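Local coordinates for protein phosphoribosylaminoimidazole-succinocarboxamide synthase (PDB 4O7V) that catalyses the ATP-dependent joining of L-aspartate to carboxyaminoimidazole ribonucleotide, giving SAICAR in the de novo synthesis of purine nucleotides, at residues A[91-96]-A[114-119]. Residues are numbered along the deposited sequence; the frame is centred on the assembly and turned at random.
Sequences VVRNVV and EPIVEL. With UDP (uridine-5'-diphosphate), chain B; U5P (uridine-5'-monophosphate), chain D.
R93 and E118 meet two residues out of register on one face of an antiparallel strand pair, where NH1 of R93 forms a salt bridge with OE1 of E118 at 2.8 Å. The oxygen lies at the guanidinium edge, 7° from its plane, but the donor reaches the syn side of OE1 tilted out of the carboxylate plane, and the two flat groups are turned 62° apart. CD of R93 lies 3.5 Å from OE2 of E118; beyond it the bend at chi3 (72°) turns the guanidinium from the carboxylate toward the phosphate, with NH1 still reaching OE1. NH1 of R93 also bonds to UDP O1A at 2.8 Å, and NH2 of R93 to UDP O2A at 2.7 Å, a two-pronged grip on the alpha phosphate. U5P overlaps UDP at this site and meets the same nitrogens, though its NH2 contact is doubtfully short. Beside it, CG1 of V91 touches C5' of UDP at 3.7 Å. V92 and V117 form a non-hydrogen-bonded pair facing helix 143-165. Where the chain turns a corner at N94, its OD1 lies 3.8 Å from CB of P115, while ND2 bonds to N157 and L171. S99, R198 and R214 also hydrogen-bond to the nucleotide, which probably marks the pocket for the substrate ribonucleotide's phosphate; the V91 side chain is about 11 Å from bound ADP. With Y120 OH also bonded to OE1, E118 is placed to steady R93 and may offset part of its charge, D173 adding a long, weak ion pair.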
# COMPACT_ATOMS: atom_id res chain seq x y z
N VAL A 91 3.75 8.17 6.92
CA VAL A 91 4.75 7.53 7.76
C VAL A 91 6.11 7.43 7.04
O VAL A 91 6.20 6.96 5.91
CB VAL A 91 4.27 6.12 8.22
CG1 VAL A 91 5.39 5.38 8.94
CG2 VAL A 91 3.03 6.23 9.10
N VAL A 92 7.16 7.90 7.70
CA VAL A 92 8.52 7.80 7.18
C VAL A 92 9.27 6.81 8.08
O VAL A 92 9.17 6.89 9.30
CB VAL A 92 9.22 9.18 7.18
CG1 VAL A 92 10.55 9.10 6.44
CG2 VAL A 92 8.34 10.25 6.56
N ARG A 93 10.00 5.88 7.48
CA ARG A 93 10.67 4.82 8.24
C ARG A 93 12.16 4.72 7.85
O ARG A 93 12.49 4.67 6.67
CB ARG A 93 9.95 3.48 8.01
CG ARG A 93 8.44 3.63 7.76
CD ARG A 93 7.67 2.31 7.75
NE ARG A 93 7.57 1.79 9.10
CZ ARG A 93 6.46 1.49 9.76
NH1 ARG A 93 5.25 1.61 9.21
NH2 ARG A 93 6.58 1.06 11.01
N ASN A 94 13.03 4.73 8.87
CA ASN A 94 14.49 4.59 8.68
C ASN A 94 15.01 3.24 9.12
O ASN A 94 15.97 2.71 8.54
CB ASN A 94 15.22 5.67 9.47
CG ASN A 94 14.84 7.06 9.03
OD1 ASN A 94 14.87 7.36 7.83
ND2 ASN A 94 14.45 7.91 9.98
N VAL A 95 14.36 2.70 10.16
CA VAL A 95 14.72 1.45 10.79
C VAL A 95 13.45 0.61 10.89
O VAL A 95 12.37 1.14 11.21
CB VAL A 95 15.30 1.70 12.20
CG1 VAL A 95 15.45 0.40 12.99
CG2 VAL A 95 16.65 2.42 12.10
N VAL A 96 13.56 -0.69 10.60
CA VAL A 96 12.42 -1.60 10.64
C VAL A 96 11.87 -1.77 12.07
O VAL A 96 12.63 -2.09 13.01
CB VAL A 96 12.77 -2.97 10.03
CG1 VAL A 96 11.64 -3.98 10.23
CG2 VAL A 96 13.11 -2.82 8.55
N GLU A 114 17.47 3.05 2.29
CA GLU A 114 16.99 4.43 2.17
C GLU A 114 15.62 4.54 2.86
O GLU A 114 14.98 3.50 3.11
CB GLU A 114 16.93 4.90 0.70
CG GLU A 114 15.96 4.14 -0.21
CD GLU A 114 16.48 2.77 -0.65
OE1 GLU A 114 15.69 1.79 -0.60
OE2 GLU A 114 17.68 2.66 -1.03
N PRO A 115 15.16 5.76 3.18
CA PRO A 115 13.90 5.87 3.91
C PRO A 115 12.69 5.33 3.12
O PRO A 115 12.67 5.43 1.89
CB PRO A 115 13.76 7.37 4.17
CG PRO A 115 15.14 7.95 3.95
CD PRO A 115 15.73 7.09 2.87
N ILE A 116 11.73 4.75 3.83
CA ILE A 116 10.46 4.32 3.26
C ILE A 116 9.36 5.32 3.65
O ILE A 116 9.27 5.72 4.80
CB ILE A 116 10.08 2.91 3.75
CG1 ILE A 116 11.02 1.88 3.12
CG2 ILE A 116 8.61 2.59 3.47
CD1 ILE A 116 10.80 0.46 3.60
N VAL A 117 8.54 5.73 2.69
CA VAL A 117 7.39 6.60 2.98
C VAL A 117 6.14 5.78 2.71
O VAL A 117 6.01 5.18 1.64
CB VAL A 117 7.38 7.88 2.11
CG1 VAL A 117 6.21 8.79 2.47
CG2 VAL A 117 8.67 8.66 2.24
N GLU A 118 5.22 5.76 3.67
CA GLU A 118 3.96 5.04 3.51
C GLU A 118 2.80 6.00 3.70
O GLU A 118 2.84 6.87 4.59
CB GLU A 118 3.84 3.87 4.51
CG GLU A 118 4.97 2.84 4.44
CD GLU A 118 4.96 1.84 5.59
OE1 GLU A 118 4.35 2.10 6.65
OE2 GLU A 118 5.58 0.76 5.45
N LEU A 119 1.78 5.86 2.85
CA LEU A 119 0.56 6.65 2.94
C LEU A 119 -0.55 5.79 3.51
O LEU A 119 -0.77 4.67 3.04
CB LEU A 119 0.15 7.16 1.57
CG LEU A 119 1.22 7.98 0.83
CD1 LEU A 119 0.80 8.20 -0.61
CD2 LEU A 119 1.54 9.30 1.54
N1 UDP B . 1.79 6.10 14.21
C2 UDP B . 0.96 7.14 14.72
N3 UDP B . -0.37 7.01 14.66
C4 UDP B . -0.93 5.92 14.13
C5 UDP B . -0.14 4.89 13.62
C6 UDP B . 1.24 5.00 13.67
O2 UDP B . 1.47 8.16 15.21
O4 UDP B . -2.17 5.83 14.09
C1' UDP B . 3.24 6.25 14.28
C2' UDP B . 3.83 5.21 15.22
O2' UDP B . 4.05 5.77 16.52
C3' UDP B . 5.15 4.88 14.57
C4' UDP B . 4.95 5.15 13.09
O4' UDP B . 3.81 6.01 12.99
O3' UDP B . 6.13 5.79 15.06
C5' UDP B . 4.71 3.87 12.29
O5' UDP B . 3.82 3.02 13.01
PA UDP B . 3.50 1.53 12.50
O1A UDP B . 3.08 1.58 11.05
O2A UDP B . 4.64 0.63 12.88
O3A UDP B . 2.21 1.16 13.39
PB UDP B . 2.25 0.77 14.96
O1B UDP B . 0.80 0.47 15.24
O2B UDP B . 3.18 -0.40 15.06
O3B UDP B . 2.76 2.00 15.68
N1 U5P D . 1.82 6.22 14.02
C2 U5P D . 1.03 7.21 14.63
N3 U5P D . -0.30 7.20 14.49
C4 U5P D . -0.89 6.25 13.77
C5 U5P D . -0.14 5.25 13.14
C6 U5P D . 1.24 5.26 13.28
O2 U5P D . 1.57 8.11 15.31
O4 U5P D . -2.13 6.26 13.65
C1' U5P D . 3.27 6.25 14.17
C2' U5P D . 3.78 5.20 15.15
O2' U5P D . 3.96 5.76 16.45
C3' U5P D . 5.12 4.84 14.56
C4' U5P D . 5.00 5.09 13.07
O3' U5P D . 6.09 5.76 15.07
O4' U5P D . 3.88 5.96 12.90
C5' U5P D . 4.78 3.80 12.28
O5' U5P D . 3.67 3.09 12.82
P U5P D . 3.40 1.55 12.46
O1P U5P D . 4.74 0.89 12.65
O2P U5P D . 2.34 1.15 13.45
O3P U5P D . 2.94 1.55 11.02